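Local coordinates for protein rubisco operon transcriptional regulator (Synechocystis sp., PDB 5Y2W) that probably represses genes of carbon acquisition as a LysR-type transcription factor, its regulatory domain binding the metabolite 2-phosphoglycolate as an effector, at residues Gly118-Leu121 with Ala122-Leu126; Arg52-Gln56 with Asn57-Asp61; Asp206-Met209 with Ala210-Asn214; Leu197-Ile200 with Thr201-Leu205. One frame throughout, in Å; residues are numbered along the deposited sequence.

Contact 1 of 4, residues Gly118-Leu121 with Ala122-Leu126. With PGA (2-phosphoglycolic acid), chain B.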
loop_
_atom_site.group_PDB
_atom_site.type_symbol
_atom_site.label_atom_id
_atom_site.label_comp_id
_atom_site.label_asym_id
_atom_site.label_seq_id
_atom_site.Cartn_x
_atom_site.Cartn_y
_atom_site.Cartn_z
ATOM N N GLY A 118 3.336 9.228 9.907
ATOM C CA GLY A 118 3.583 9.237 11.368
ATOM C C GLY A 118 4.720 8.333 11.739
ATOM O O GLY A 118 5.388 8.545 12.758
ATOM N N THR A 119 4.981 7.325 10.891
ATOM C CA THR A 119 6.102 6.418 11.136
ATOM C C THR A 119 7.353 7.256 11.094
ATOM O O THR A 119 8.134 7.243 12.060
ATOM C CB THR A 119 6.184 5.264 10.137
ATOM O OG1 THR A 119 5.061 4.432 10.296
ATOM C CG2 THR A 119 7.450 4.394 10.347
ATOM N N ARG A 120 7.529 7.990 9.985
ATOM C CA ARG A 120 8.672 8.888 9.794
ATOM C C ARG A 120 8.800 9.912 10.954
ATOM O O ARG A 120 9.876 10.118 11.503
ATOM C CB ARG A 120 8.490 9.604 8.467
ATOM C CG ARG A 120 9.632 10.501 8.046
ATOM C CD ARG A 120 9.192 11.352 6.880
ATOM N NE ARG A 120 10.103 12.476 6.611
ATOM C CZ ARG A 120 10.788 12.665 5.478
ATOM N NH1 ARG A 120 11.581 13.728 5.367
ATOM N NH2 ARG A 120 10.708 11.823 4.449
ATOM N N LEU A 121 7.700 10.529 11.350
ATOM C CA LEU A 121 7.805 11.556 12.398
ATOM C C LEU A 121 8.299 10.927 13.738
ATOM O O LEU A 121 9.176 11.447 14.421
ATOM C CB LEU A 121 6.488 12.239 12.534
ATOM C CG LEU A 121 6.463 13.461 13.421
ATOM C CD1 LEU A 121 7.320 14.553 12.795
ATOM C CD2 LEU A 121 5.003 13.903 13.616
ATOM N N ALA A 122 7.785 9.771 14.101
ATOM C CA ALA A 122 8.304 9.089 15.294
ATOM C C ALA A 122 9.809 8.700 15.174
ATOM O O ALA A 122 10.584 8.791 16.131
ATOM C CB ALA A 122 7.478 7.834 15.547
ATOM N N VAL A 123 10.239 8.282 13.989
ATOM C CA VAL A 123 11.645 7.929 13.825
ATOM C C VAL A 123 12.433 9.208 13.953
ATOM O O VAL A 123 13.414 9.255 14.662
ATOM C CB VAL A 123 11.914 7.283 12.469
ATOM C CG1 VAL A 123 13.410 7.151 12.191
ATOM C CG2 VAL A 123 11.216 5.937 12.393
ATOM N N GLN A 124 12.022 10.243 13.247
ATOM C CA GLN A 124 12.748 11.528 13.363
ATOM C C GLN A 124 12.839 12.032 14.789
ATOM O O GLN A 124 13.876 12.533 15.211
ATOM C CB GLN A 124 12.103 12.590 12.557
ATOM C CG GLN A 124 12.317 12.349 11.072
ATOM C CD GLN A 124 11.412 13.214 10.224
ATOM O OE1 GLN A 124 10.292 13.541 10.601
ATOM N NE2 GLN A 124 11.889 13.577 9.088
ATOM N N ASN A 125 11.779 11.866 15.549
ATOM C CA ASN A 125 11.825 12.371 16.924
ATOM C C ASN A 125 12.719 11.562 17.747
ATOM O O ASN A 125 13.467 12.086 18.547
ATOM C CB ASN A 125 10.448 12.420 17.530
ATOM C CG ASN A 125 9.662 13.538 16.928
ATOM O OD1 ASN A 125 10.266 14.463 16.448
ATOM N ND2 ASN A 125 8.337 13.431 16.866
ATOM N N LEU A 126 12.673 10.263 17.537
ATOM C CA LEU A 126 13.540 9.396 18.295
ATOM C C LEU A 126 15.028 9.686 17.986
ATOM O O LEU A 126 15.850 9.799 18.913
ATOM C CB LEU A 126 13.191 7.952 18.038
ATOM C CG LEU A 126 14.091 6.959 18.810
ATOM C CD1 LEU A 126 13.680 6.948 20.299
ATOM C CD2 LEU A 126 14.032 5.558 18.207
HETATM P P PGA B . 1.884 6.219 8.707
HETATM O O1P PGA B . 1.280 5.493 10.019
HETATM O O2P PGA B . 1.252 5.544 7.536
HETATM O O3P PGA B . 3.404 6.026 8.841
HETATM O O4P PGA B . 1.319 7.589 8.766
HETATM C C2 PGA B . 1.283 4.111 10.307
HETATM C C1 PGA B . 1.639 3.814 11.758
HETATM O O1 PGA B . 1.681 2.606 12.151
HETATM O O2 PGA B . 1.874 4.786 12.507
#

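Contact 2 of 4, residues Arg52-Gln56 with Asn57-Asp61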
loop_
_atom_site.group_PDB
_atom_site.type_symbol
_atom_site.label_atom_id
_atom_site.label_comp_id
_atom_site.label_asym_id
_atom_site.label_seq_id
_atom_site.Cartn_x
_atom_site.Cartn_y
_atom_site.Cartn_z
ATOM N N ARG A 52 -5.675 13.272 8.812
ATOM C CA ARG A 52 -6.069 14.531 9.469
ATOM C C ARG A 52 -7.040 15.298 8.564
ATOM O O ARG A 52 -8.059 15.787 9.029
ATOM C CB ARG A 52 -4.857 15.400 9.759
ATOM C CG ARG A 52 -5.143 16.654 10.584
ATOM C CD ARG A 52 -4.664 17.968 9.936
ATOM N NE ARG A 52 -3.211 18.036 9.757
ATOM C CZ ARG A 52 -2.540 17.791 8.623
ATOM N NH1 ARG A 52 -3.161 17.456 7.495
ATOM N NH2 ARG A 52 -1.214 17.875 8.612
ATOM N N HIS A 53 -6.717 15.384 7.277
ATOM C CA HIS A 53 -7.566 16.083 6.319
ATOM C C HIS A 53 -8.871 15.370 6.234
ATOM O O HIS A 53 -9.927 15.970 6.178
ATOM C CB HIS A 53 -6.961 16.123 4.903
ATOM C CG HIS A 53 -5.693 16.905 4.808
ATOM N ND1 HIS A 53 -5.579 18.200 5.278
ATOM C CD2 HIS A 53 -4.482 16.586 4.288
ATOM C CE1 HIS A 53 -4.352 18.642 5.059
ATOM N NE2 HIS A 53 -3.665 17.682 4.464
ATOM N N ARG A 54 -8.838 14.057 6.197
ATOM C CA ARG A 54 -10.116 13.392 6.127
ATOM C C ARG A 54 -10.964 13.787 7.329
ATOM O O ARG A 54 -12.131 14.152 7.181
ATOM C CB ARG A 54 -9.959 11.904 5.966
ATOM C CG ARG A 54 -9.391 11.537 4.585
ATOM C CD ARG A 54 -9.403 10.032 4.472
ATOM N NE ARG A 54 -10.736 9.449 4.317
ATOM C CZ ARG A 54 -11.407 9.374 3.149
ATOM N NH1 ARG A 54 -12.603 8.807 3.095
ATOM N NH2 ARG A 54 -10.895 9.841 2.026
ATOM N N MET A 55 -10.348 13.800 8.499
ATOM C CA MET A 55 -11.045 14.162 9.723
ATOM C C MET A 55 -11.545 15.593 9.676
ATOM O O MET A 55 -12.624 15.878 10.176
ATOM C CB MET A 55 -10.131 14.008 10.946
ATOM C CG MET A 55 -9.815 12.567 11.419
ATOM S SD MET A 55 -8.368 12.596 12.540
ATOM C CE MET A 55 -8.475 10.927 13.142
ATOM N N GLN A 56 -10.752 16.491 9.103
ATOM C CA GLN A 56 -11.116 17.908 9.006
ATOM C C GLN A 56 -12.311 18.156 8.114
ATOM O O GLN A 56 -13.014 19.133 8.304
ATOM C CB GLN A 56 -9.989 18.737 8.435
ATOM C CG GLN A 56 -8.789 18.820 9.335
ATOM C CD GLN A 56 -8.154 20.185 9.315
ATOM O OE1 GLN A 56 -8.812 21.179 9.617
ATOM N NE2 GLN A 56 -6.863 20.241 8.982
ATOM N N ASN A 57 -12.502 17.299 7.128
ATOM C CA ASN A 57 -13.679 17.337 6.256
ATOM C C ASN A 57 -14.704 16.301 6.686
ATOM O O ASN A 57 -15.577 15.945 5.909
ATOM C CB ASN A 57 -13.297 17.027 4.815
ATOM C CG ASN A 57 -12.114 17.797 4.359
ATOM O OD1 ASN A 57 -11.692 18.731 5.008
ATOM N ND2 ASN A 57 -11.556 17.402 3.229
ATOM N N ASN A 58 -14.576 15.791 7.909
ATOM C CA ASN A 58 -15.522 14.797 8.453
ATOM C C ASN A 58 -15.918 13.639 7.518
ATOM O O ASN A 58 -17.092 13.268 7.460
ATOM C CB ASN A 58 -16.775 15.533 8.910
ATOM C CG ASN A 58 -17.822 14.599 9.489
ATOM O OD1 ASN A 58 -17.527 13.675 10.245
ATOM N ND2 ASN A 58 -19.041 14.820 9.100
ATOM N N GLU A 59 -14.945 13.042 6.816
ATOM C CA GLU A 59 -15.265 12.126 5.696
ATOM C C GLU A 59 -15.741 10.729 6.096
ATOM O O GLU A 59 -16.481 10.069 5.368
ATOM C CB GLU A 59 -14.099 12.057 4.709
ATOM C CG GLU A 59 -13.811 13.411 4.072
ATOM C CD GLU A 59 -12.805 13.332 2.942
ATOM O OE1 GLU A 59 -13.075 12.587 1.986
ATOM O OE2 GLU A 59 -11.746 14.002 2.997
ATOM N N ASP A 60 -15.381 10.287 7.288
ATOM C CA ASP A 60 -15.601 8.892 7.650
ATOM C C ASP A 60 -16.297 8.776 8.981
ATOM O O ASP A 60 -16.352 9.729 9.768
ATOM C CB ASP A 60 -14.223 8.185 7.721
ATOM C CG ASP A 60 -13.443 8.302 6.407
ATOM O OD1 ASP A 60 -13.844 7.619 5.457
ATOM O OD2 ASP A 60 -12.489 9.111 6.313
ATOM N N ASP A 61 -16.779 7.576 9.235
ATOM C CA ASP A 61 -17.332 7.211 10.512
ATOM C C ASP A 61 -16.255 7.031 11.578
ATOM O O ASP A 61 -16.324 7.601 12.668
ATOM C CB ASP A 61 -18.099 5.906 10.321
ATOM C CG ASP A 61 -19.267 6.078 9.365
ATOM O OD1 ASP A 61 -20.029 7.044 9.569
ATOM O OD2 ASP A 61 -19.401 5.314 8.388
#

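Contact 3 of 4, residues Asp206-Met209 with Ala210-Asn214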
loop_
_atom_site.group_PDB
_atom_site.type_symbol
_atom_site.label_atom_id
_atom_site.label_comp_id
_atom_site.label_asym_id
_atom_site.label_seq_id
_atom_site.Cartn_x
_atom_site.Cartn_y
_atom_site.Cartn_z
ATOM N N ASP A 206 -17.857 -1.596 18.821
ATOM C CA ASP A 206 -17.971 -2.581 19.896
ATOM C C ASP A 206 -17.429 -3.907 19.434
ATOM O O ASP A 206 -16.862 -4.648 20.224
ATOM C CB ASP A 206 -19.451 -2.789 20.336
ATOM C CG ASP A 206 -20.085 -1.525 20.905
ATOM O OD1 ASP A 206 -19.354 -0.677 21.436
ATOM O OD2 ASP A 206 -21.302 -1.348 20.798
ATOM N N TYR A 207 -17.651 -4.237 18.160
ATOM C CA TYR A 207 -17.120 -5.497 17.609
ATOM C C TYR A 207 -15.561 -5.497 17.643
ATOM O O TYR A 207 -14.894 -6.443 18.130
ATOM C CB TYR A 207 -17.667 -5.744 16.183
ATOM C CG TYR A 207 -16.946 -6.885 15.482
ATOM C CD1 TYR A 207 -17.183 -8.215 15.832
ATOM C CD2 TYR A 207 -15.983 -6.626 14.502
ATOM C CE1 TYR A 207 -16.495 -9.249 15.220
ATOM C CE2 TYR A 207 -15.288 -7.649 13.890
ATOM C CZ TYR A 207 -15.551 -8.955 14.241
ATOM O OH TYR A 207 -14.845 -9.946 13.603
ATOM N N LEU A 208 -15.000 -4.401 17.161
ATOM C CA LEU A 208 -13.537 -4.215 17.173
ATOM C C LEU A 208 -12.990 -4.341 18.577
ATOM O O LEU A 208 -12.043 -5.107 18.823
ATOM C CB LEU A 208 -13.172 -2.839 16.587
ATOM C CG LEU A 208 -11.679 -2.462 16.501
ATOM C CD1 LEU A 208 -10.851 -3.447 15.666
ATOM C CD2 LEU A 208 -11.554 -1.081 15.908
ATOM N N MET A 209 -13.573 -3.587 19.517
ATOM C CA MET A 209 -13.094 -3.652 20.918
ATOM C C MET A 209 -13.193 -5.044 21.477
ATOM O O MET A 209 -12.314 -5.510 22.188
ATOM C CB MET A 209 -13.871 -2.714 21.821
ATOM C CG MET A 209 -13.651 -1.274 21.440
ATOM S SD MET A 209 -11.864 -0.945 21.208
ATOM C CE MET A 209 -12.161 0.622 20.487
ATOM N N ALA A 210 -14.266 -5.732 21.164
ATOM C CA ALA A 210 -14.441 -7.035 21.777
ATOM C C ALA A 210 -13.449 -8.005 21.211
ATOM O O ALA A 210 -12.793 -8.700 21.949
ATOM C CB ALA A 210 -15.875 -7.524 21.559
ATOM N N VAL A 211 -13.309 -8.056 19.882
ATOM C CA VAL A 211 -12.445 -9.109 19.300
ATOM C C VAL A 211 -10.961 -8.901 19.601
ATOM O O VAL A 211 -10.163 -9.871 19.608
ATOM C CB VAL A 211 -12.660 -9.302 17.780
ATOM C CG1 VAL A 211 -14.096 -9.728 17.531
ATOM C CG2 VAL A 211 -12.293 -8.058 16.987
ATOM N N THR A 212 -10.577 -7.650 19.871
ATOM C CA THR A 212 -9.173 -7.363 20.124
ATOM C C THR A 212 -8.799 -7.364 21.581
ATOM O O THR A 212 -7.649 -7.016 21.900
ATOM C CB THR A 212 -8.759 -6.019 19.495
ATOM O OG1 THR A 212 -9.600 -4.961 19.986
ATOM C CG2 THR A 212 -8.905 -6.131 17.972
ATOM N N LYS A 213 -9.717 -7.774 22.463
ATOM C CA LYS A 213 -9.567 -7.347 23.830
ATOM C C LYS A 213 -8.206 -7.636 24.455
ATOM O O LYS A 213 -7.527 -6.684 24.828
ATOM C CB LYS A 213 -10.695 -7.768 24.740
ATOM C CG LYS A 213 -10.487 -7.123 26.097
ATOM C CD LYS A 213 -11.649 -7.290 27.056
ATOM C CE LYS A 213 -11.274 -6.743 28.437
ATOM N NZ LYS A 213 -12.157 -7.316 29.494
ATOM N N ASN A 214 -7.767 -8.889 24.578
ATOM C CA ASN A 214 -6.410 -9.125 25.193
ATOM C C ASN A 214 -5.347 -9.623 24.193
ATOM O O ASN A 214 -4.446 -10.385 24.529
ATOM C CB ASN A 214 -6.505 -10.060 26.408
ATOM C CG ASN A 214 -7.321 -9.455 27.527
ATOM O OD1 ASN A 214 -8.416 -9.924 27.828
ATOM N ND2 ASN A 214 -6.821 -8.371 28.112
#

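Contact 4 of 4, residues Leu197-Ile200 with Thr201-Leu205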
loop_
_atom_site.group_PDB
_atom_site.type_symbol
_atom_site.label_atom_id
_atom_site.label_comp_id
_atom_site.label_asym_id
_atom_site.label_seq_id
_atom_site.Cartn_x
_atom_site.Cartn_y
_atom_site.Cartn_z
ATOM N N LEU A 197 -22.655 8.819 16.804
ATOM C CA LEU A 197 -22.305 7.695 15.928
ATOM C C LEU A 197 -23.511 6.914 15.449
ATOM O O LEU A 197 -24.313 6.467 16.267
ATOM C CB LEU A 197 -21.381 6.695 16.643
ATOM C CG LEU A 197 -19.982 7.140 17.066
ATOM C CD1 LEU A 197 -19.280 5.947 17.698
ATOM C CD2 LEU A 197 -19.220 7.673 15.868
ATOM N N SER A 198 -23.570 6.662 14.138
ATOM C CA SER A 198 -24.518 5.701 13.552
ATOM C C SER A 198 -24.489 4.370 14.288
ATOM O O SER A 198 -23.498 4.006 14.923
ATOM C CB SER A 198 -24.252 5.457 12.057
ATOM O OG SER A 198 -22.975 4.848 11.846
ATOM N N VAL A 199 -25.606 3.658 14.206
ATOM C CA VAL A 199 -25.760 2.341 14.838
ATOM C C VAL A 199 -24.845 1.317 14.183
ATOM O O VAL A 199 -24.365 0.407 14.843
ATOM C CB VAL A 199 -27.260 1.881 14.780
ATOM C CG1 VAL A 199 -27.832 1.977 13.357
ATOM C CG2 VAL A 199 -27.447 0.478 15.372
ATOM N N ILE A 200 -24.611 1.470 12.874
ATOM C CA ILE A 200 -23.689 0.582 12.133
ATOM C C ILE A 200 -22.265 0.786 12.678
ATOM O O ILE A 200 -21.613 -0.158 13.140
ATOM C CB ILE A 200 -23.659 0.893 10.621
ATOM C CG1 ILE A 200 -25.060 0.927 10.011
ATOM C CG2 ILE A 200 -22.799 -0.139 9.911
ATOM C CD1 ILE A 200 -25.266 2.101 9.058
ATOM N N THR A 201 -21.831 2.050 12.637
ATOM C CA THR A 201 -20.592 2.521 13.238
ATOM C C THR A 201 -20.431 2.078 14.693
ATOM O O THR A 201 -19.376 1.538 15.093
ATOM C CB THR A 201 -20.546 4.052 13.213
ATOM O OG1 THR A 201 -20.734 4.508 11.874
ATOM C CG2 THR A 201 -19.202 4.564 13.752
ATOM N N GLN A 202 -21.467 2.296 15.499
ATOM C CA GLN A 202 -21.387 1.895 16.904
ATOM C C GLN A 202 -21.235 0.382 16.975
ATOM O O GLN A 202 -20.532 -0.151 17.849
ATOM C CB GLN A 202 -22.624 2.354 17.702
ATOM C CG GLN A 202 -22.559 1.992 19.184
ATOM C CD GLN A 202 -21.489 2.795 19.903
ATOM O OE1 GLN A 202 -21.408 4.005 19.742
ATOM N NE2 GLN A 202 -20.658 2.124 20.677
ATOM N N THR A 203 -21.893 -0.330 16.074
ATOM C CA THR A 203 -21.848 -1.823 16.150
ATOM C C THR A 203 -20.417 -2.308 15.831
ATOM O O THR A 203 -19.910 -3.241 16.440
ATOM C CB THR A 203 -22.831 -2.496 15.157
ATOM O OG1 THR A 203 -24.115 -1.851 15.218
ATOM C CG2 THR A 203 -22.968 -3.971 15.427
ATOM N N PHE A 204 -19.773 -1.658 14.861
ATOM C CA PHE A 204 -18.441 -2.090 14.425
ATOM C C PHE A 204 -17.435 -1.859 15.543
ATOM O O PHE A 204 -16.611 -2.733 15.841
ATOM C CB PHE A 204 -17.963 -1.372 13.135
ATOM C CG PHE A 204 -16.561 -1.775 12.749
ATOM C CD1 PHE A 204 -16.304 -3.065 12.291
ATOM C CD2 PHE A 204 -15.485 -0.925 12.962
ATOM C CE1 PHE A 204 -15.016 -3.472 11.998
ATOM C CE2 PHE A 204 -14.185 -1.337 12.666
ATOM C CZ PHE A 204 -13.960 -2.612 12.183
ATOM N N LEU A 205 -17.566 -0.691 16.175
ATOM C CA LEU A 205 -16.698 -0.224 17.234
ATOM C C LEU A 205 -16.673 -1.188 18.387
ATOM O O LEU A 205 -15.590 -1.615 18.849
ATOM C CB LEU A 205 -17.158 1.170 17.665
ATOM C CG LEU A 205 -16.382 1.921 18.766
ATOM C CD1 LEU A 205 -14.889 2.058 18.430
ATOM C CD2 LEU A 205 -16.991 3.312 19.005
HETATM O O HOH W 1 -21.288 7.351 12.568
#

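Contact 1 of 4, residues Gly118-Leu121 with Ala122-Leu126
Val123 lies one turn after Thr119, and its CG2 rests 3.4 Å from Thr119 O, the carbonyl that takes the Val123 N-H. This is the tightly packed side of the first turns of helix 118-129. Gly118 and Thr119 are buried against the ligand, while Val123 leans on Phe110. The four i to i+4 bonds of these turns include a nearly linear one from Ala122 N to Gly118 O, 171° at the hydrogen, and a short one of 2.8 Å from Gln124 N to Arg120 O.

The other flank is looser. Arg120 stretches out from CG to NE with its CG anti to the backbone N (chi1 -176°), which carries the guanidinium past the side chain of Gln124; the guanidinium and amide planes stand 89° apart. The strongest polar partner of Arg120 lies elsewhere: NH2 bonds to Arg113 O and forms a salt bridge with Glu139. Leu121 and Asn125 are on the exposed side, where Leu121 CG comes only to 3.9 Å from Asn125 ND2.

At the amino end the phosphate of 2-phosphoglycolate is gripped three times. Gly118 N donates to ligand O4P at 2.8 Å. Ligand O3P accepts twice, from Thr119 N at 2.9 Å and from Thr119 OG1 at 2.7 Å. The helix dipole probably adds to the attraction. Arg113, Arg185, Ser117, Thr19, Thr20 and Asn82 also hydrogen-bond the ligand. Backbone N-H groups at a helix N terminus holding a phosphate are a familiar way of binding an anion, here in the effector pocket of a LysR substrate-binding domain.

Contact 2 of 4, residues Arg52-Gln56 with Asn57-Asp61
Arg54 O takes the N-H of Glu59 at 3.0 Å and, more weakly, that of Asn57. With the bond from Asn58 N to Met55 O, also 3.0 Å, the Glu59 bond defines a Schellman motif that ends helix 48-56, and Asn58, with phi +45°, is its C-prime residue. Neither motif donor sits on a carbonyl lone pair: Glu59 N stands above the plane of its acceptor, and Asn58 N lies still farther out of the plane of Met55 O.

The reversal carries Glu59 and Asp60 back to the Arg54 side chain. That chain bends at chi3 (72°), which turns its NE edge to Asp60. The grip is side-on and two-pronged, and both carboxylate oxygens use their syn lone pairs. Glu59 is held differently: its OE1 lies over one face of the guanidinium, 3.5 Å from NH2, a contact of charges with no N-H directed at it. With an alanine here in place of Arg54, the buried Asp60 carboxylate would probably lose both N-H donors of this pair and Glu59 OE1 the positive charge beside it.

Asp60 also packs on Arg14 and Ala16 of strand 11-18, and its N bonds to Tyr63 OH, tying the turn to the sheet. Of the two prongs, Arg54 NE to Asp60 OD2 is the shorter at 2.7 Å, tilted from the guanidinium plane, whereas Arg54 NH1 to Asp60 OD1, 2.9 Å, lies in that plane and is almost straight at 177°.

Contact 3 of 4, residues Asp206-Met209 with Ala210-Asn214
With chi1 of 56°, Thr212 places OG1 between its backbone N and carbonyl carbon, and this turns the hydroxyl back to Leu208 O one turn earlier. Tyr207 has CG anti to its backbone N (chi1 169°), which lays the ring alongside Val211. These two settings make the main side-chain contacts at the carboxyl end of helix 199-211.

Leu208 O is gripped twice, by Thr212 OG1 at 2.7 Å and by Thr212 N at 3.1 Å, and the two donors approach from opposite faces of the carbonyl plane. Thr212 is the first residue to leave helical angles, and its hydroxyl adds a side-chain bond beside the backbone one at this last turn. Thr212 CG2 meets Leu208 CD1 at 4.0 Å, a light apolar touch. A valine at Thr212 is likely to leave Leu208 O with the backbone N-H alone and this last turn less firmly fixed.

Between Tyr207 and Val211 the fit is closer: CG1 of Val211 sits 3.4 Å from Tyr207 CE1, and CG2 of the same valine lies over one ring face, offset toward its rim. The backbone bond from Val211 N to Tyr207 O, 2.9 Å and 169° at the hydrogen, holds the two residues in step.

Tyr207, Leu208, Val211 and Thr212 all reach helix 24-35, where Tyr207 meets Phe32, while Leu208 and Met209 rest on Phe79 of strand 74-79 and Val189 of strand 186-192.

Contact 4 of 4, residues Leu197-Ile200 with Thr201-Leu205
Leu197 supplies the apolar contacts, passing across Thr201 and Leu205 at about right angles. Its CD2 touches Thr201 CG2 at 3.8 Å, and its CD1 touches Leu205 CD2 at 3.7 Å. With CG anti to its carbonyl carbon (chi1 -65°), the leucine folds forward over the start of the helix. The same CD1 lies 3.5 Å from Gln202 OE1, while the amide nitrogen of Gln202 turns to Asp206.

Backbone bonds begin with Gln202 N to Ser198 O, short at 2.7 Å, and continue with Thr203 N to Val199 O and then Phe204 N to Ile200 O, the latter 2.9 Å long.

Ser198 is the N-cap of helix 199-211: its OG accepts from Thr201 N at 3.1 Å, although the position of OG is less certain because it is modelled too close to Thr201. The helix lies against the sheet of the LysR substrate-binding domain, with Thr201 and Phe204 on strands 11-18 and 62-65 and Leu205 on Val189.

Water-mediated contact joins the cap to the first turn, since one water accepts from Ser198 N at 2.9 Å and lies 3.0 Å from Thr201 OG1; the place of this OG1 is as uncertain as that of Ser198 OG, which leaves the second bond tentative. Among the side-chain hydroxyls, Thr203 OG1 donates to Val199 O, modelled so short that its exact length is doubtful.

From the N terminus, contact 2 comes first and closes the turn leading from helix 48-56 to strand 62-65. Contact 1 follows at the start of helix 118-129, beside the bound ligand. Contacts 4 and 3 then adjoin on helix 199-211, at its beginning and its end, their centres about 13 Å apart. All four are in series; none nests in or crosses another. Contacts 2 and 4 meet where Asp61 CG lies 3.3 Å from Thr201 OG1, bringing the loop before strand 62-65 against the last helix. Contact 1 stands apart, its centre about 28 Å from that of contact 3, on the opposite side of the chain's centre.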